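Local coordinates for protein type II restriction enzyme AgeI (Thalassobius gelatinovorus, PDB 5DWA) that recognises the double-stranded DNA sequence 5'-ACCGGT-3' and cuts it after the adenine, leaving fragments with terminal 5'-phosphates, at residues 24-28 and 53-58; 71-76 and 87-91. All blocks are in the same frame, centred on the assembly; numbering follows the deposited sequence. Where two conformers were deposited one is given.

Both contacts join helices of one bundle: interaction 1 pairs helix 22-36 with the end of helix 43-57, and interaction 2 pairs helix 63-78, the next in the chain, with helix 84-109. Their centres lie about 17 Å apart, yet they meet where Tyr-25 packs on Ile-74 and Ile-28 on Leu-71. Interaction 1 is partly buried, its nearest atom about 14 Å from the DNA, and its chemistry is aliphatic and sulfur packing edged by glutamines. Interaction 2 is buried and lies against the DNA; aromatic rings fill it, while hydroxyls and an arginine at its border reach phosphate and base.

Interaction 1. Residues 24-28 and 53-58; sequences QYQQI and MATEVC
Ile-28 and Ala-54 meet where helices 22-36 and 43-57 run nearly antiparallel, their short segments inclined at 159° with axes 10.0 Å apart. The small methyl of Ala-54 lets the backbones approach to 5.8 Å between CA of Ile-28 and CA of Ala-54. Ile-28 packs on that methyl, its CD1 3.8 Å from CB of Ala-54. With CG1 anti to its own carbonyl carbon (chi1 -65°) and the chain then extended, Ile-28 also carries CD1 to SG of Cys-58, 3.9 Å away. Met-53 bends at chi2 (-93°), which brings its thioether round to the other helix, CE resting 3.6 Å from O of Gln-27. Gln-24 and Val-57 lie alongside with their chains pointing opposite ways, CG of Gln-24 3.9 Å from CG1 of Val-57. CB of Gln-24 lies 3.6 Å from SG of Cys-58, and its amide oxygen accepts a hydrogen bond from the backbone N of Ser-21. With an alanine here the CG contact with Val-57 goes, and the Ser-21 N-H would probably lose this acceptor. Helix 63-78 packs alongside, Val-70 touching Ile-28 and Tyr-25, so this is helix packing away from the DNA. It rests largely on van der Waals contact of methyls, methylenes and two sulfurs: Ile-28, Ala-54 and Cys-58 are buried, Met-53 and Val-57 nearer the surface, where glutamine suits because its methylenes pack while its amide stays polar.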
ATOM      1  N   GLN A  24     -33.283  -9.621  -6.493  1.00 24.44           N
ATOM      2  CA  GLN A  24     -32.318  -8.724  -7.123  1.00 23.62           C
ATOM      3  C   GLN A  24     -30.902  -9.255  -6.943  1.00 22.39           C
ATOM      4  O   GLN A  24     -30.091  -9.212  -7.867  1.00 21.54           O
ATOM      5  CB  GLN A  24     -32.432  -7.318  -6.542  1.00 24.53           C
ATOM      6  CG  GLN A  24     -33.651  -6.549  -7.025  1.00 25.51           C
ATOM      7  CD  GLN A  24     -33.912  -5.297  -6.209  1.00 26.35           C
ATOM      8  OE1 GLN A  24     -33.561  -5.222  -5.030  1.00 25.42           O
ATOM      9  NE2 GLN A  24     -34.535  -4.306  -6.835  1.00 27.09           N
ATOM     10  N   TYR A  25     -30.620  -9.760  -5.745  1.00 20.73           N
ATOM     11  CA  TYR A  25     -29.327 -10.371  -5.453  1.00 18.86           C
ATOM     12  C   TYR A  25     -29.056 -11.531  -6.413  1.00 18.66           C
ATOM     13  O   TYR A  25     -27.972 -11.631  -6.990  1.00 17.97           O
ATOM     14  CB  TYR A  25     -29.264 -10.846  -3.991  1.00 18.54           C
ATOM     15  CG  TYR A  25     -27.916 -11.411  -3.595  1.00 18.10           C
ATOM     16  CD1 TYR A  25     -26.975 -10.630  -2.940  1.00 17.38           C
ATOM     17  CD2 TYR A  25     -27.576 -12.724  -3.898  1.00 19.11           C
ATOM     18  CE1 TYR A  25     -25.743 -11.149  -2.584  1.00 18.30           C
ATOM     19  CE2 TYR A  25     -26.343 -13.244  -3.554  1.00 19.43           C
ATOM     20  CZ  TYR A  25     -25.430 -12.454  -2.901  1.00 19.33           C
ATOM     21  OH  TYR A  25     -24.204 -12.982  -2.552  1.00 21.54           O
ATOM     22  N   GLN A  26     -30.039 -12.406  -6.594  1.00 18.73           N
ATOM     23  CA  GLN A  26     -29.861 -13.531  -7.512  1.00 19.91           C
ATOM     24  C   GLN A  26     -29.629 -13.068  -8.947  1.00 19.93           C
ATOM     25  O   GLN A  26     -28.851 -13.673  -9.675  1.00 19.72           O
ATOM     26  CB  GLN A  26     -31.069 -14.476  -7.453  1.00 21.44           C
ATOM     27  CG  GLN A  26     -30.821 -15.822  -8.124  1.00 23.02           C
ATOM     28  CD  GLN A  26     -29.749 -16.633  -7.415  1.00 25.39           C
ATOM     29  OE1 GLN A  26     -29.855 -16.910  -6.223  1.00 28.24           O
ATOM     30  NE2 GLN A  26     -28.707 -17.011  -8.146  1.00 24.84           N
ATOM     31  N   GLN A  27     -30.306 -11.995  -9.349  0.52 20.45           N
ATOM     32  CA  GLN A  27     -30.117 -11.434 -10.687  0.52 21.21           C
ATOM     33  C   GLN A  27     -28.675 -10.980 -10.868  0.52 19.78           C
ATOM     34  O   GLN A  27     -28.047 -11.252 -11.891  0.52 18.69           O
ATOM     35  CB  GLN A  27     -31.059 -10.254 -10.933  0.52 23.45           C
ATOM     36  CG  GLN A  27     -32.531 -10.607 -11.034  0.52 25.67           C
ATOM     37  CD  GLN A  27     -33.406  -9.372 -11.124  0.52 28.53           C
ATOM     38  OE1 GLN A  27     -34.377  -9.229 -10.383  0.52 30.49           O
ATOM     39  NE2 GLN A  27     -33.060  -8.469 -12.033  0.52 29.52           N
ATOM     40  N   ILE A  28     -28.159 -10.282  -9.861  1.00 19.02           N
ATOM     41  CA  ILE A  28     -26.785  -9.805  -9.906  1.00 18.10           C
ATOM     42  C   ILE A  28     -25.832 -10.995  -9.933  1.00 18.66           C
ATOM     43  O   ILE A  28     -24.887 -11.030 -10.718  1.00 18.29           O
ATOM     44  CB  ILE A  28     -26.474  -8.902  -8.701  1.00 17.36           C
ATOM     45  CG1 ILE A  28     -27.313  -7.622  -8.767  1.00 18.70           C
ATOM     46  CG2 ILE A  28     -24.983  -8.558  -8.652  1.00 17.37           C
ATOM     47  CD1 ILE A  28     -27.355  -6.827  -7.467  1.00 19.84           C
ATOM     48  N   MET A  53     -24.000  -2.940 -13.793  1.00 16.80           N
ATOM     49  CA  MET A  53     -25.239  -3.705 -13.822  1.00 16.53           C
ATOM     50  C   MET A  53     -25.918  -3.714 -12.454  1.00 16.52           C
ATOM     51  O   MET A  53     -27.115  -3.443 -12.344  1.00 17.51           O
ATOM     52  CB  MET A  53     -24.966  -5.136 -14.302  1.00 17.71           C
ATOM     53  CG  MET A  53     -26.201  -6.030 -14.397  1.00 17.44           C
ATOM     54  SD  MET A  53     -26.457  -6.956 -12.875  1.00 19.77           S
ATOM     55  CE  MET A  53     -27.797  -8.038 -13.393  1.00 21.14           C
ATOM     56  N   ALA A  54     -25.155  -4.013 -11.405  1.00 15.88           N
ATOM     57  CA  ALA A  54     -25.746  -4.149 -10.072  1.00 15.88           C
ATOM     58  C   ALA A  54     -26.362  -2.850  -9.569  1.00 15.88           C
ATOM     59  O   ALA A  54     -27.394  -2.868  -8.901  1.00 16.87           O
ATOM     60  CB  ALA A  54     -24.703  -4.653  -9.067  1.00 16.27           C
ATOM     61  N   THR A  55     -25.714  -1.724  -9.867  1.00 15.68           N
ATOM     62  CA  THR A  55     -26.234  -0.441  -9.425  1.00 16.63           C
ATOM     63  C   THR A  55     -27.460  -0.022 -10.222  1.00 18.07           C
ATOM     64  O   THR A  55     -28.248   0.801  -9.762  1.00 19.96           O
ATOM     65  CB  THR A  55     -25.168   0.667  -9.517  1.00 17.39           C
ATOM     66  OG1 THR A  55     -24.578   0.666 -10.821  1.00 18.17           O
ATOM     67  CG2 THR A  55     -24.087   0.432  -8.473  1.00 17.83           C
ATOM     68  N   GLU A  56     -27.626  -0.590 -11.410  1.00 19.14           N
ATOM     69  CA  GLU A  56     -28.826  -0.315 -12.181  1.00 21.21           C
ATOM     70  C   GLU A  56     -29.967  -1.232 -11.733  1.00 19.33           C
ATOM     71  O   GLU A  56     -31.122  -0.817 -11.711  1.00 21.42           O
ATOM     72  CB  GLU A  56     -28.536  -0.449 -13.675  1.00 24.76           C
ATOM     73  CG  GLU A  56     -27.704   0.727 -14.199  1.00 30.03           C
ATOM     74  CD  GLU A  56     -27.305   0.592 -15.653  1.00 35.91           C
ATOM     75  OE1 GLU A  56     -27.714  -0.395 -16.298  1.00 39.34           O
ATOM     76  OE2 GLU A  56     -26.583   1.480 -16.153  1.00 37.72           O
ATOM     77  N   VAL A  57     -29.642  -2.461 -11.333  1.00 20.05           N
ATOM     78  CA  VAL A  57     -30.643  -3.368 -10.769  1.00 19.40           C
ATOM     79  C   VAL A  57     -31.119  -2.867  -9.409  1.00 19.18           C
ATOM     80  O   VAL A  57     -32.299  -2.960  -9.073  1.00 20.81           O
ATOM     81  CB  VAL A  57     -30.090  -4.805 -10.606  1.00 20.14           C
ATOM     82  CG1 VAL A  57     -31.069  -5.690  -9.827  1.00 20.96           C
ATOM     83  CG2 VAL A  57     -29.782  -5.404 -11.956  1.00 19.39           C
ATOM     84  N   CYS A  58     -30.185  -2.334  -8.628  1.00 19.28           N
ATOM     85  CA  CYS A  58     -30.479  -1.854  -7.285  1.00 19.24           C
ATOM     86  C   CYS A  58     -30.061  -0.401  -7.113  1.00 19.81           C
ATOM     87  O   CYS A  58     -29.085  -0.102  -6.417  1.00 18.84           O
ATOM     88  CB  CYS A  58     -29.779  -2.727  -6.244  1.00 19.78           C
ATOM     89  SG  CYS A  58     -30.291  -4.463  -6.315  1.00 20.88           S
TER

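Interaction 2. Residues 71-76 and 87-91; sequences LYRIYI and SWVRT. With nucleotides of chain D; nucleotides of chain C.
Trp-88 meets both Tyr-72 and Tyr-75 in an aromatic cluster, the tyrosines coming from successive turns of helix 63-78 and approaching the indole plane from the same side. The Tyr-72 side chain crosses the indole at about a right angle, its CD1 standing over the face and 3.3 Å from NE1 of Trp-88; the planes are inclined at 46°. CA of Tyr-72 adds a CH-pi contact, 3.8 Å from the centroid of the six-membered ring of Trp-88. Tyr-75 meets that benzo ring obliquely, its CG 3.7 Å from CE3 of Trp-88. A chi1 of -171°, which turns CG away from the backbone N, sends the Tyr-75 ring past the indole to donate from OH to OG of Ser-87 at 2.6 Å. Ser-87 OG in turn donates to OP1 of DC10 of chain D at 2.5 Å, linking the helix pair to the DNA backbone. Arg-90 donates from NE to O2 of that cytosine at 2.8 Å, a minor-groove atom, while Tyr-72 OH and Trp-88 NE1 hydrogen-bond to other phosphates. Among the neighbouring helices, Ile-47 of helix 43-57 packs on Trp-88 and Phe-32 of helix 22-36 on Leu-71, while strand 2-8 touches Arg-73.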
ATOM      1  N   LEU A  71     -20.262  -8.120  -4.712  1.00 13.32           N
ATOM      2  CA  LEU A  71     -19.274  -8.479  -5.732  1.00 12.67           C
ATOM      3  C   LEU A  71     -17.998  -9.082  -5.136  1.00 12.14           C
ATOM      4  O   LEU A  71     -17.543 -10.130  -5.576  1.00 12.67           O
ATOM      5  CB  LEU A  71     -18.924  -7.258  -6.602  1.00 12.98           C
ATOM      6  CG  LEU A  71     -20.070  -6.630  -7.409  1.00 14.02           C
ATOM      7  CD1 LEU A  71     -19.561  -5.520  -8.335  1.00 15.11           C
ATOM      8  CD2 LEU A  71     -20.834  -7.694  -8.209  1.00 14.88           C
ATOM      9  N   TYR A  72     -17.439  -8.425  -4.121  1.00 11.92           N
ATOM     10  CA  TYR A  72     -16.273  -8.952  -3.412  1.00 12.35           C
ATOM     11  C   TYR A  72     -16.481 -10.367  -2.912  1.00 12.54           C
ATOM     12  O   TYR A  72     -15.653 -11.249  -3.123  1.00 13.39           O
ATOM     13  CB  TYR A  72     -15.968  -8.035  -2.237  1.00 12.42           C
ATOM     14  CG  TYR A  72     -14.883  -8.452  -1.269  1.00 11.65           C
ATOM     15  CD1 TYR A  72     -13.608  -8.804  -1.702  1.00 11.98           C
ATOM     16  CD2 TYR A  72     -15.112  -8.383   0.099  1.00 13.20           C
ATOM     17  CE1 TYR A  72     -12.608  -9.129  -0.794  1.00 12.14           C
ATOM     18  CE2 TYR A  72     -14.132  -8.706   1.000  1.00 13.16           C
ATOM     19  CZ  TYR A  72     -12.884  -9.061   0.561  1.00 12.68           C
ATOM     20  OH  TYR A  72     -11.919  -9.353   1.496  1.00 13.48           O
ATOM     21  N   ARG A  73     -17.604 -10.567  -2.233  0.56 12.03           N
ATOM     22  CA  ARG A  73     -17.889 -11.848  -1.603  0.56 13.85           C
ATOM     23  C   ARG A  73     -18.090 -12.952  -2.623  0.56 15.02           C
ATOM     24  O   ARG A  73     -17.573 -14.059  -2.466  0.56 17.18           O
ATOM     25  CB  ARG A  73     -19.126 -11.735  -0.715  0.56 15.97           C
ATOM     26  CG  ARG A  73     -18.911 -10.873   0.502  0.56 16.26           C
ATOM     27  CD  ARG A  73     -17.815 -11.420   1.396  0.56 18.50           C
ATOM     28  NE  ARG A  73     -17.534 -10.488   2.480  0.56 20.22           N
ATOM     29  CZ  ARG A  73     -16.614 -10.675   3.419  0.56 18.17           C
ATOM     30  NH1 ARG A  73     -15.865 -11.769   3.421  0.56 18.80           N
ATOM     31  NH2 ARG A  73     -16.438  -9.758   4.352  0.56 18.40           N
ATOM     32  N   ILE A  74     -18.854 -12.650  -3.663  1.00 14.75           N
ATOM     33  CA  ILE A  74     -19.096 -13.617  -4.716  1.00 16.08           C
ATOM     34  C   ILE A  74     -17.786 -13.958  -5.432  1.00 15.23           C
ATOM     35  O   ILE A  74     -17.506 -15.121  -5.709  1.00 16.04           O
ATOM     36  CB  ILE A  74     -20.142 -13.100  -5.726  1.00 17.10           C
ATOM     37  CG1 ILE A  74     -21.516 -13.016  -5.051  1.00 18.06           C
ATOM     38  CG2 ILE A  74     -20.212 -14.007  -6.932  1.00 17.71           C
ATOM     39  CD1 ILE A  74     -22.615 -12.455  -5.931  1.00 18.39           C
ATOM     40  N   TYR A  75     -16.982 -12.938  -5.725  1.00 13.99           N
ATOM     41  CA  TYR A  75     -15.702 -13.153  -6.384  1.00 13.33           C
ATOM     42  C   TYR A  75     -14.806 -14.072  -5.551  1.00 15.15           C
ATOM     43  O   TYR A  75     -14.248 -15.046  -6.063  1.00 16.00           O
ATOM     44  CB  TYR A  75     -15.016 -11.809  -6.648  1.00 12.68           C
ATOM     45  CG  TYR A  75     -13.788 -11.911  -7.517  1.00 11.63           C
ATOM     46  CD1 TYR A  75     -13.883 -11.738  -8.893  1.00 12.54           C
ATOM     47  CD2 TYR A  75     -12.533 -12.169  -6.971  1.00 11.96           C
ATOM     48  CE1 TYR A  75     -12.776 -11.832  -9.706  1.00 12.73           C
ATOM     49  CE2 TYR A  75     -11.404 -12.254  -7.778  1.00 11.88           C
ATOM     50  CZ  TYR A  75     -11.537 -12.083  -9.149  1.00 12.55           C
ATOM     51  OH  TYR A  75     -10.449 -12.165  -9.987  1.00 14.10           O
ATOM     52  N   ILE A  76     -14.676 -13.766  -4.265  1.00 15.92           N
ATOM     53  CA  ILE A  76     -13.874 -14.584  -3.360  1.00 18.04           C
ATOM     54  C   ILE A  76     -14.357 -16.043  -3.300  1.00 18.33           C
ATOM     55  O   ILE A  76     -13.540 -16.965  -3.235  1.00 20.41           O
ATOM     56  CB  ILE A  76     -13.867 -13.969  -1.935  1.00 20.86           C
ATOM     57  CG1 ILE A  76     -13.135 -12.625  -1.942  1.00 23.85           C
ATOM     58  CG2 ILE A  76     -13.238 -14.925  -0.923  1.00 22.85           C
ATOM     59  CD1 ILE A  76     -11.714 -12.706  -2.433  1.00 24.35           C
ATOM     60  N   SER A  87      -6.105 -12.175  -6.066  1.00 10.75           N
ATOM     61  CA  SER A  87      -6.690 -11.910  -7.371  1.00 11.31           C
ATOM     62  C   SER A  87      -7.612 -10.692  -7.310  1.00 12.19           C
ATOM     63  O   SER A  87      -7.551  -9.813  -8.168  1.00 12.04           O
ATOM     64  CB  SER A  87      -7.451 -13.138  -7.864  1.00 11.79           C
ATOM     65  OG  SER A  87      -8.066 -12.886  -9.122  1.00 12.93           O
ATOM     66  N   TRP A  88      -8.443 -10.644  -6.280  1.00 12.69           N
ATOM     67  CA  TRP A  88      -9.311  -9.501  -6.053  1.00 11.14           C
ATOM     68  C   TRP A  88      -8.525  -8.194  -5.939  1.00 11.03           C
ATOM     69  O   TRP A  88      -8.923  -7.184  -6.520  1.00 12.01           O
ATOM     70  CB  TRP A  88     -10.156  -9.733  -4.795  1.00 10.91           C
ATOM     71  CG  TRP A  88     -10.985  -8.547  -4.406  1.00 10.95           C
ATOM     72  CD1 TRP A  88     -10.729  -7.667  -3.381  1.00 10.01           C
ATOM     73  CD2 TRP A  88     -12.206  -8.108  -5.013  1.00 10.94           C
ATOM     74  NE1 TRP A  88     -11.711  -6.709  -3.324  1.00 10.70           N
ATOM     75  CE2 TRP A  88     -12.632  -6.957  -4.311  1.00 10.24           C
ATOM     76  CE3 TRP A  88     -12.981  -8.568  -6.087  1.00 11.95           C
ATOM     77  CZ2 TRP A  88     -13.795  -6.258  -4.649  1.00 12.01           C
ATOM     78  CZ3 TRP A  88     -14.141  -7.876  -6.420  1.00 11.88           C
ATOM     79  CH2 TRP A  88     -14.538  -6.734  -5.699  1.00 12.28           C
ATOM     80  N   VAL A  89      -7.408  -8.195  -5.206  1.00  9.97           N
ATOM     81  CA  VAL A  89      -6.587  -6.984  -5.112  1.00 11.92           C
ATOM     82  C   VAL A  89      -6.164  -6.510  -6.503  1.00 12.15           C
ATOM     83  O   VAL A  89      -6.296  -5.334  -6.832  1.00 13.57           O
ATOM     84  CB  VAL A  89      -5.327  -7.210  -4.262  1.00 11.91           C
ATOM     85  CG1 VAL A  89      -4.424  -5.982  -4.302  1.00 12.47           C
ATOM     86  CG2 VAL A  89      -5.709  -7.567  -2.829  1.00 10.31           C
ATOM     87  N   ARG A  90      -5.687  -7.451  -7.317  1.00 10.82           N
ATOM     88  CA  ARG A  90      -5.103  -7.121  -8.611  1.00 11.94           C
ATOM     89  C   ARG A  90      -6.151  -6.677  -9.630  1.00 11.95           C
ATOM     90  O   ARG A  90      -5.868  -5.838 -10.494  1.00 14.20           O
ATOM     91  CB  ARG A  90      -4.326  -8.328  -9.136  1.00 12.50           C
ATOM     92  CG  ARG A  90      -3.809  -8.167 -10.557  1.00 13.69           C
ATOM     93  CD  ARG A  90      -2.786  -7.045 -10.682  1.00 15.39           C
ATOM     94  NE  ARG A  90      -2.301  -6.987 -12.063  1.00 16.87           N
ATOM     95  CZ  ARG A  90      -2.541  -5.998 -12.917  1.00 18.90           C
ATOM     96  NH1 ARG A  90      -3.224  -4.928 -12.535  1.00 20.32           N
ATOM     97  NH2 ARG A  90      -2.072  -6.074 -14.162  1.00 21.03           N
ATOM     98  N   THR A  91      -7.360  -7.222  -9.527  1.00 11.94           N
ATOM     99  CA  THR A  91      -8.389  -6.951 -10.540  1.00 12.65           C
ATOM    100  C   THR A  91      -9.412  -5.877 -10.155  1.00 12.62           C
ATOM    101  O   THR A  91      -9.939  -5.182 -11.024  1.00 13.60           O
ATOM    102  CB  THR A  91      -9.151  -8.237 -10.894  1.00 13.08           C
ATOM    103  OG1 THR A  91      -9.767  -8.780  -9.716  1.00 13.32           O
ATOM    104  CG2 THR A  91      -8.191  -9.257 -11.485  1.00 14.10           C
TER
ATOM    105  P    DC D  10      -5.225 -13.540 -11.321  1.00 12.90           P
ATOM    106  OP1  DC D  10      -6.667 -13.307 -11.164  1.00 14.16           O
ATOM    107  OP2  DC D  10      -4.738 -14.898 -11.645  1.00 15.71           O
ATOM    108  O5'  DC D  10      -4.629 -12.560 -12.395  1.00 13.29           O
ATOM    109  C5'  DC D  10      -5.091 -11.226 -12.453  1.00 13.94           C
ATOM    110  C4'  DC D  10      -4.306 -10.435 -13.461  1.00 13.93           C
ATOM    111  O4'  DC D  10      -2.969 -10.212 -12.970  1.00 15.14           O
ATOM    112  C3'  DC D  10      -4.138 -11.137 -14.811  1.00 13.80           C
ATOM    113  O3'  DC D  10      -4.256 -10.186 -15.838  1.00 14.88           O
ATOM    114  C2'  DC D  10      -2.716 -11.670 -14.734  1.00 13.92           C
ATOM    115  C1'  DC D  10      -2.073 -10.509 -14.012  1.00 14.57           C
ATOM    116  N1   DC D  10      -0.753 -10.777 -13.415  1.00 15.43           N
ATOM    117  C2   DC D  10       0.050  -9.691 -13.089  1.00 15.35           C
ATOM    118  O2   DC D  10      -0.365  -8.553 -13.331  1.00 15.55           O
ATOM    119  N3   DC D  10       1.256  -9.913 -12.519  1.00 14.97           N
ATOM    120  C4   DC D  10       1.650 -11.157 -12.266  1.00 15.70           C
ATOM    121  N4   DC D  10       2.851 -11.325 -11.712  1.00 15.88           N
ATOM    122  C5   DC D  10       0.836 -12.288 -12.586  1.00 14.99           C
ATOM    123  C6   DC D  10      -0.353 -12.051 -13.150  1.00 15.35           C
TER
ATOM    124  P    DC C   6      -6.714  -0.066  -4.993  1.00 23.56           P
ATOM    125  OP1  DC C   6      -7.987   0.496  -5.415  1.00 23.86           O
ATOM    126  OP2  DC C   6      -5.675   0.734  -4.323  1.00 27.58           O
ATOM    127  O5'  DC C   6      -7.067  -1.291  -4.033  1.00 17.38           O
ATOM    128  C5'  DC C   6      -7.922  -2.295  -4.490  1.00 15.04           C
ATOM    129  C4'  DC C   6      -7.977  -3.403  -3.467  1.00 12.75           C
ATOM    130  O4'  DC C   6      -6.651  -3.924  -3.238  1.00 13.05           O
ATOM    131  C3'  DC C   6      -8.528  -3.014  -2.107  1.00 11.36           C
ATOM    132  O3'  DC C   6      -9.327  -4.067  -1.655  1.00 11.16           O
ATOM    133  C2'  DC C   6      -7.271  -2.856  -1.240  1.00 11.86           C
ATOM    134  C1'  DC C   6      -6.329  -3.879  -1.859  1.00 13.01           C
ATOM    135  N1   DC C   6      -4.902  -3.513  -1.777  1.00 12.67           N
ATOM    136  C2   DC C   6      -3.975  -4.379  -1.188  1.00 13.16           C
ATOM    137  O2   DC C   6      -4.359  -5.438  -0.678  1.00 13.75           O
ATOM    138  N3   DC C   6      -2.668  -4.018  -1.169  1.00 13.80           N
ATOM    139  C4   DC C   6      -2.283  -2.878  -1.733  1.00 14.24           C
ATOM    140  N4   DC C   6      -0.987  -2.564  -1.683  1.00 14.75           N
ATOM    141  C5   DC C   6      -3.206  -2.006  -2.366  1.00 13.79           C
ATOM    142  C6   DC C   6      -4.488  -2.357  -2.372  1.00 12.89           C
ATOM    143  P    DC C   5      -1.221   1.325  -7.130  1.00 26.93           P
ATOM    144  OP1  DC C   5      -1.418   2.477  -8.044  1.00 27.58           O
ATOM    145  OP2  DC C   5      -0.487   1.509  -5.860  1.00 30.66           O
ATOM    146  O5'  DC C   5      -2.651   0.696  -6.810  1.00 23.77           O
ATOM    147  C5'  DC C   5      -3.537   0.376  -7.868  1.00 22.20           C
ATOM    148  C4'  DC C   5      -4.151  -0.989  -7.645  1.00 19.26           C
ATOM    149  O4'  DC C   5      -3.135  -1.988  -7.774  1.00 17.98           O
ATOM    150  C3'  DC C   5      -4.730  -1.182  -6.258  1.00 19.37           C
ATOM    151  O3'  DC C   5      -6.080  -0.781  -6.282  1.00 20.77           O
ATOM    152  C2'  DC C   5      -4.588  -2.696  -6.023  1.00 18.12           C
ATOM    153  C1'  DC C   5      -3.448  -3.110  -6.966  1.00 17.24           C
ATOM    154  N1   DC C   5      -2.184  -3.543  -6.279  1.00 17.17           N
ATOM    155  C2   DC C   5      -1.743  -4.867  -6.402  1.00 16.41           C
ATOM    156  O2   DC C   5      -2.413  -5.656  -7.067  1.00 15.82           O
ATOM    157  N3   DC C   5      -0.591  -5.243  -5.795  1.00 17.82           N
ATOM    158  C4   DC C   5       0.113  -4.349  -5.083  1.00 18.47           C
ATOM    159  N4   DC C   5       1.245  -4.762  -4.505  1.00 20.02           N
ATOM    160  C5   DC C   5      -0.312  -2.995  -4.955  1.00 18.89           C
ATOM    161  C6   DC C   5      -1.451  -2.637  -5.555  1.00 18.69           C
TER